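Local coordinates for protein succinate dehydrogenase subunit B (PDB 6LUM) that probably carries electrons released by succinate oxidation along three bound iron-sulfur clusters toward the membrane-bound part of the succinate dehydrogenase complex, at residues J[88-93]-J[113-118]; J[92-97]-J[236-241]. All coordinates share one frame; numbering follows the deposited sequence.

Interaction 1. Residues J[88-93]-J[113-118]; sequences RINGVN and LTITIE
The carbonyl O of Thr-116 is approached by two donors at the end of strand 88-89: the backbone N of Asn-90 bonds to it at 2.8 Å, lying in the carbonyl plane, and CA of Ile-89 adds a CA-H...O contact at 3.2 Å. Two residues along, beyond the non-hydrogen-bonded pair Ile-89/Ile-117, Arg-88 and Glu-118 form an antiparallel hydrogen-bonded pair. Arg-88 N to Glu-118 O measures 2.8 Å and is nearly in line with the C=O bond, whereas the return bond from Glu-118 N to Arg-88 O is longer, 3.0 Å, and more bent (134° at the hydrogen). On their shared face, the carboxylate stacks on the guanidinium, the planes 15° apart. Because chi1 of Glu-118 is 52°, CG sits between backbone N and carbonyl carbon, and the extended chain beyond it brings OE2 over one face of the guanidinium. At 3.7 Å from Arg-88 NH1, and well out of the guanidinium plane, Glu-118 OE2 makes a long salt bridge of charge alone, with no N-H pointing at it; NE-H goes to Pro-119 O instead. A leucine in place of Arg-88 would probably leave the Glu-118 carboxylate without this stacked charge and Pro-119 O without its side-chain donor. On the other face, CG2 of Ile-89 lies alongside CG2 of Ile-115 at 3.8 Å. This apolar face packs against Leu-56 and Leu-60 of helix 56-67, as expected of the beta-grasp fold of [2Fe-2S] ferredoxin domains; strand 114-118 runs between strands 27-32 and 88-89.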
loop_
_atom_site.group_PDB
_atom_site.type_symbol
_atom_site.label_atom_id
_atom_site.label_comp_id
_atom_site.label_asym_id
_atom_site.label_seq_id
_atom_site.Cartn_x
_atom_site.Cartn_y
_atom_site.Cartn_z
ATOM N N ARG J 88 -15.310 -35.785 -12.340
ATOM C CA ARG J 88 -14.371 -36.777 -12.841
ATOM C C ARG J 88 -15.176 -37.944 -13.371
ATOM O O ARG J 88 -15.773 -38.690 -12.595
ATOM C CB ARG J 88 -13.431 -37.248 -11.742
ATOM C CG ARG J 88 -12.077 -36.658 -11.775
ATOM C CD ARG J 88 -11.199 -37.426 -10.860
ATOM N NE ARG J 88 -11.665 -37.342 -9.487
ATOM C CZ ARG J 88 -11.181 -38.077 -8.499
ATOM N NH1 ARG J 88 -10.222 -38.949 -8.748
ATOM N NH2 ARG J 88 -11.646 -37.942 -7.269
ATOM N N ILE J 89 -15.188 -38.103 -14.683
ATOM C CA ILE J 89 -15.972 -39.123 -15.353
ATOM C C ILE J 89 -15.004 -40.009 -16.107
ATOM O O ILE J 89 -14.459 -39.598 -17.136
ATOM C CB ILE J 89 -17.000 -38.513 -16.303
ATOM C CG1 ILE J 89 -17.931 -37.592 -15.526
ATOM C CG2 ILE J 89 -17.766 -39.596 -17.004
ATOM C CD1 ILE J 89 -18.389 -36.415 -16.300
ATOM N N ASN J 90 -14.791 -41.223 -15.600
ATOM C CA ASN J 90 -13.872 -42.188 -16.200
ATOM C C ASN J 90 -12.438 -41.673 -16.159
ATOM O O ASN J 90 -11.694 -41.768 -17.132
ATOM C CB ASN J 90 -14.286 -42.529 -17.629
ATOM C CG ASN J 90 -15.392 -43.539 -17.687
ATOM O OD1 ASN J 90 -16.226 -43.510 -18.582
ATOM N ND2 ASN J 90 -15.402 -44.449 -16.733
ATOM N N GLY J 91 -12.051 -41.135 -15.023
ATOM C CA GLY J 91 -10.714 -40.593 -14.861
ATOM C C GLY J 91 -10.520 -39.121 -15.105
ATOM O O GLY J 91 -9.965 -38.430 -14.260
ATOM N N VAL J 92 -10.990 -38.619 -16.232
ATOM C CA VAL J 92 -10.758 -37.242 -16.651
ATOM C C VAL J 92 -11.867 -36.329 -16.155
ATOM O O VAL J 92 -12.998 -36.757 -15.948
ATOM C CB VAL J 92 -10.645 -37.173 -18.182
ATOM C CG1 VAL J 92 -9.445 -37.899 -18.640
ATOM C CG2 VAL J 92 -11.850 -37.804 -18.796
ATOM N N ASN J 93 -11.542 -35.047 -15.991
ATOM C CA ASN J 93 -12.519 -34.010 -15.682
ATOM C C ASN J 93 -13.338 -33.667 -16.919
ATOM O O ASN J 93 -12.787 -33.549 -18.012
ATOM C CB ASN J 93 -11.806 -32.761 -15.191
ATOM C CG ASN J 93 -11.264 -32.912 -13.820
ATOM O OD1 ASN J 93 -11.224 -33.994 -13.282
ATOM N ND2 ASN J 93 -10.832 -31.823 -13.240
ATOM N N LEU J 113 -21.987 -51.899 -20.196
ATOM C CA LEU J 113 -21.316 -50.611 -20.136
ATOM C C LEU J 113 -21.454 -50.017 -18.742
ATOM O O LEU J 113 -22.513 -50.111 -18.116
ATOM C CB LEU J 113 -21.897 -49.659 -21.179
ATOM C CG LEU J 113 -21.384 -48.221 -21.198
ATOM C CD1 LEU J 113 -19.872 -48.177 -21.119
ATOM C CD2 LEU J 113 -21.876 -47.502 -22.446
ATOM N N THR J 114 -20.374 -49.415 -18.255
ATOM C CA THR J 114 -20.341 -48.816 -16.932
ATOM C C THR J 114 -19.609 -47.488 -17.019
ATOM O O THR J 114 -18.598 -47.382 -17.717
ATOM C CB THR J 114 -19.655 -49.741 -15.923
ATOM O OG1 THR J 114 -20.378 -50.973 -15.845
ATOM C CG2 THR J 114 -19.597 -49.109 -14.546
ATOM N N ILE J 115 -20.130 -46.482 -16.329
ATOM C CA ILE J 115 -19.543 -45.152 -16.286
ATOM C C ILE J 115 -19.232 -44.825 -14.840
ATOM O O ILE J 115 -19.998 -45.176 -13.939
ATOM C CB ILE J 115 -20.483 -44.107 -16.910
ATOM C CG1 ILE J 115 -20.696 -44.447 -18.377
ATOM C CG2 ILE J 115 -19.918 -42.721 -16.781
ATOM C CD1 ILE J 115 -21.389 -43.398 -19.145
ATOM N N THR J 116 -18.099 -44.179 -14.615
ATOM C CA THR J 116 -17.581 -43.948 -13.277
ATOM C C THR J 116 -17.544 -42.454 -13.025
ATOM O O THR J 116 -16.816 -41.732 -13.706
ATOM C CB THR J 116 -16.190 -44.553 -13.137
ATOM O OG1 THR J 116 -16.260 -45.963 -13.368
ATOM C CG2 THR J 116 -15.644 -44.307 -11.769
ATOM N N ILE J 117 -18.315 -41.994 -12.048
ATOM C CA ILE J 117 -18.474 -40.576 -11.764
ATOM C C ILE J 117 -18.018 -40.325 -10.341
ATOM O O ILE J 117 -18.286 -41.136 -9.452
ATOM C CB ILE J 117 -19.934 -40.132 -11.964
ATOM C CG1 ILE J 117 -20.457 -40.678 -13.278
ATOM C CG2 ILE J 117 -20.037 -38.641 -12.010
ATOM C CD1 ILE J 117 -21.918 -40.673 -13.377
ATOM N N GLU J 118 -17.315 -39.222 -10.123
ATOM C CA GLU J 118 -16.834 -38.889 -8.791
ATOM C C GLU J 118 -16.379 -37.442 -8.787
ATOM O O GLU J 118 -16.101 -36.882 -9.843
ATOM C CB GLU J 118 -15.705 -39.833 -8.370
ATOM C CG GLU J 118 -14.608 -39.925 -9.369
ATOM C CD GLU J 118 -13.645 -41.024 -9.052
ATOM O OE1 GLU J 118 -13.783 -41.634 -7.977
ATOM O OE2 GLU J 118 -12.780 -41.315 -9.900
#

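Interaction 2. Residues J[92-97]-J[236-241]; sequences VNRLAC and CTEACP. With F3S (Fe3-s4 cluster), chain B; SF4 (iron/sulfur cluster), chain C; FES (Fe2/s2 (inorganic) cluster), chain D.
Leu-95 and Pro-241 make the close apolar part of this contact: CD2 of Leu-95 comes within 3.7 Å of Pro-241 CB and equally near its CG, the leucine branch crossing the proline side chain at about a right angle. Pro-241 is held between two neighbours, since its CD also lies 3.7 Å from sulfide S4 of the 4Fe-4S cluster. The leucine therefore packs on a ring that itself lines the cluster pocket, and its side chain also touches Cys-179. Directly before the proline the chain leaves the helix at Cys-240, whose N still bonds to Cys-236 O at 3.0 Å. The CB of Cys-240 points away from the 92-97 segment, and Cys-240 SG, anti to the backbone N (chi1 169°), reaches iron SF4 FE3 of the 4Fe-4S cluster at 2.5 Å. Cys-236, one helical turn earlier, binds FE4 of the 3Fe-4S cluster. This Cys-x-x-x-Cys-Pro run resembles the end of the cysteine motif of dicluster ferredoxins, in which a short helix and the residue just after it supply ligands to two clusters. The 92-97 segment, by contrast, belongs to the 2Fe-2S domain and ends at Cys-97, whose SG lies 2.7 Å from FE2 of that cluster. Away from the leucine the two segments meet more loosely, around partly exposed charged side chains, and no hydrogen bond crosses between them. Arg-94, bent at chi2 and chi3, brings NH2 to 3.7 Å from Glu-238 OE2, a long salt bridge in which the side chains cross at about a right angle and OE2 approaches the guanidinium obliquely. Its NE bonds only weakly back to Asn-93 O. Glu-238 also packs on Asp-24 of subunit C, while the amide of Asn-93 donates from ND2 to Cys-179 O.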
loop_
_atom_site.group_PDB
_atom_site.type_symbol
_atom_site.label_atom_id
_atom_site.label_comp_id
_atom_site.label_asym_id
_atom_site.label_seq_id
_atom_site.Cartn_x
_atom_site.Cartn_y
_atom_site.Cartn_z
ATOM N N VAL J 92 -10.990 -38.619 -16.232
ATOM C CA VAL J 92 -10.758 -37.242 -16.651
ATOM C C VAL J 92 -11.867 -36.329 -16.155
ATOM O O VAL J 92 -12.998 -36.757 -15.948
ATOM C CB VAL J 92 -10.645 -37.173 -18.182
ATOM C CG1 VAL J 92 -9.445 -37.899 -18.640
ATOM C CG2 VAL J 92 -11.850 -37.804 -18.796
ATOM N N ASN J 93 -11.542 -35.047 -15.991
ATOM C CA ASN J 93 -12.519 -34.010 -15.682
ATOM C C ASN J 93 -13.338 -33.667 -16.919
ATOM O O ASN J 93 -12.787 -33.549 -18.012
ATOM C CB ASN J 93 -11.806 -32.761 -15.191
ATOM C CG ASN J 93 -11.264 -32.912 -13.820
ATOM O OD1 ASN J 93 -11.224 -33.994 -13.282
ATOM N ND2 ASN J 93 -10.832 -31.823 -13.240
ATOM N N ARG J 94 -14.657 -33.494 -16.764
ATOM C CA ARG J 94 -15.446 -33.406 -17.990
ATOM C C ARG J 94 -16.530 -32.335 -18.102
ATOM O O ARG J 94 -16.856 -32.003 -19.245
ATOM C CB ARG J 94 -16.100 -34.747 -18.301
ATOM C CG ARG J 94 -15.191 -35.826 -18.805
ATOM C CD ARG J 94 -14.565 -35.541 -20.160
ATOM N NE ARG J 94 -13.190 -35.078 -20.030
ATOM C CZ ARG J 94 -12.422 -34.698 -21.043
ATOM N NH1 ARG J 94 -12.895 -34.728 -22.276
ATOM N NH2 ARG J 94 -11.176 -34.310 -20.821
ATOM N N LEU J 95 -17.113 -31.772 -17.039
ATOM C CA LEU J 95 -18.382 -31.048 -17.234
ATOM C C LEU J 95 -19.505 -31.932 -17.738
ATOM O O LEU J 95 -19.809 -31.932 -18.925
ATOM C CB LEU J 95 -18.264 -29.843 -18.169
ATOM C CG LEU J 95 -18.361 -28.417 -17.661
ATOM C CD1 LEU J 95 -17.366 -28.089 -16.627
ATOM C CD2 LEU J 95 -18.156 -27.553 -18.846
ATOM N N ALA J 96 -20.102 -32.701 -16.831
ATOM C CA ALA J 96 -21.046 -33.764 -17.149
ATOM C C ALA J 96 -22.116 -33.405 -18.164
ATOM O O ALA J 96 -22.750 -34.305 -18.706
ATOM C CB ALA J 96 -21.734 -34.213 -15.873
ATOM N N CYS J 97 -22.368 -32.134 -18.421
ATOM C CA CYS J 97 -23.390 -31.777 -19.396
ATOM C C CYS J 97 -22.933 -31.968 -20.826
ATOM O O CYS J 97 -23.709 -31.699 -21.740
ATOM C CB CYS J 97 -23.821 -30.327 -19.221
ATOM S SG CYS J 97 -22.729 -29.134 -19.948
ATOM N N CYS J 236 -4.011 -29.548 -17.854
ATOM C CA CYS J 236 -4.929 -28.420 -17.871
ATOM C C CYS J 236 -5.454 -28.165 -19.269
ATOM O O CYS J 236 -6.661 -27.988 -19.474
ATOM C CB CYS J 236 -4.221 -27.187 -17.342
ATOM S SG CYS J 236 -2.657 -26.888 -18.100
ATOM N N THR J 237 -4.551 -28.117 -20.243
ATOM C CA THR J 237 -4.952 -27.889 -21.621
ATOM C C THR J 237 -5.873 -28.985 -22.101
ATOM O O THR J 237 -6.838 -28.727 -22.821
ATOM C CB THR J 237 -3.725 -27.813 -22.508
ATOM O OG1 THR J 237 -2.871 -26.782 -22.028
ATOM C CG2 THR J 237 -4.110 -27.497 -23.906
ATOM N N GLU J 238 -5.594 -30.218 -21.709
ATOM C CA GLU J 238 -6.425 -31.320 -22.151
ATOM C C GLU J 238 -7.798 -31.286 -21.503
ATOM O O GLU J 238 -8.766 -31.765 -22.095
ATOM C CB GLU J 238 -5.715 -32.630 -21.849
ATOM C CG GLU J 238 -6.287 -33.825 -22.532
ATOM C CD GLU J 238 -7.021 -34.713 -21.572
ATOM O OE1 GLU J 238 -6.743 -34.619 -20.358
ATOM O OE2 GLU J 238 -7.864 -35.514 -22.028
ATOM N N ALA J 239 -7.908 -30.715 -20.305
ATOM C CA ALA J 239 -9.163 -30.746 -19.568
ATOM C C ALA J 239 -10.063 -29.551 -19.815
ATOM O O ALA J 239 -11.270 -29.673 -19.614
ATOM C CB ALA J 239 -8.892 -30.844 -18.074
ATOM N N CYS J 240 -9.534 -28.412 -20.235
ATOM C CA CYS J 240 -10.370 -27.224 -20.386
ATOM C C CYS J 240 -11.530 -27.471 -21.344
ATOM O O CYS J 240 -11.309 -27.941 -22.463
ATOM C CB CYS J 240 -9.552 -26.048 -20.889
ATOM S SG CYS J 240 -10.534 -24.671 -21.378
ATOM N N PRO J 241 -12.772 -27.167 -20.950
ATOM C CA PRO J 241 -13.907 -27.344 -21.855
ATOM C C PRO J 241 -14.118 -26.220 -22.852
ATOM O O PRO J 241 -14.878 -26.409 -23.806
ATOM C CB PRO J 241 -15.080 -27.435 -20.890
ATOM C CG PRO J 241 -14.666 -26.687 -19.763
ATOM C CD PRO J 241 -13.242 -26.960 -19.577
HETATM FE FE1 F3S B . -0.398 -28.535 -14.022
HETATM FE FE3 F3S B . 1.680 -27.138 -15.745
HETATM FE FE4 F3S B . -1.094 -27.624 -16.819
HETATM S S1 F3S B . 1.776 -28.292 -13.863
HETATM S S2 F3S B . -1.942 -29.126 -15.458
HETATM S S3 F3S B . -0.319 -26.615 -15.053
HETATM S S4 F3S B . 0.835 -27.166 -17.774
HETATM FE FE1 SF4 C . -9.481 -23.961 -16.247
HETATM FE FE2 SF4 C . -12.432 -24.253 -16.723
HETATM FE FE3 SF4 C . -10.589 -23.697 -19.052
HETATM FE FE4 SF4 C . -11.171 -21.556 -17.011
HETATM S S1 SF4 C . -12.362 -22.793 -18.272
HETATM S S2 SF4 C . -9.403 -22.473 -17.781
HETATM S S3 SF4 C . -11.234 -23.023 -15.469
HETATM S S4 SF4 C . -10.686 -25.177 -17.514
HETATM FE FE1 FES D . -23.824 -25.544 -16.470
HETATM FE FE2 FES D . -22.699 -28.168 -17.440
HETATM S S1 FES D . -24.663 -27.543 -16.699
HETATM S S2 FES D . -21.959 -26.117 -17.460
#

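Overall arrangement
Interactions 1 and 2 overlap in sequence, sharing Val-92 and Asn-93, and their centres are about 12 Å apart. Ile-89 joins them directly: its CD1 lies 3.5 Å from Arg-94 CB and 3.8 Å from Ala-96 CA. Interaction 1 belongs to the beta-grasp sheet, with the Ile-89 side chain about 9 Å from the 2Fe-2S cluster, whereas interaction 2 brings the 2Fe-2S and dicluster domains together. Across that junction FES FE2 of the 2Fe-2S cluster is 11.0 Å from SF4 FE2 of the 4Fe-4S cluster. Further on, SF4 FE1 is 9.2 Å from F3S FE4 of the 3Fe-4S cluster; both spacings are consistent with electron tunnelling along the chain of clusters.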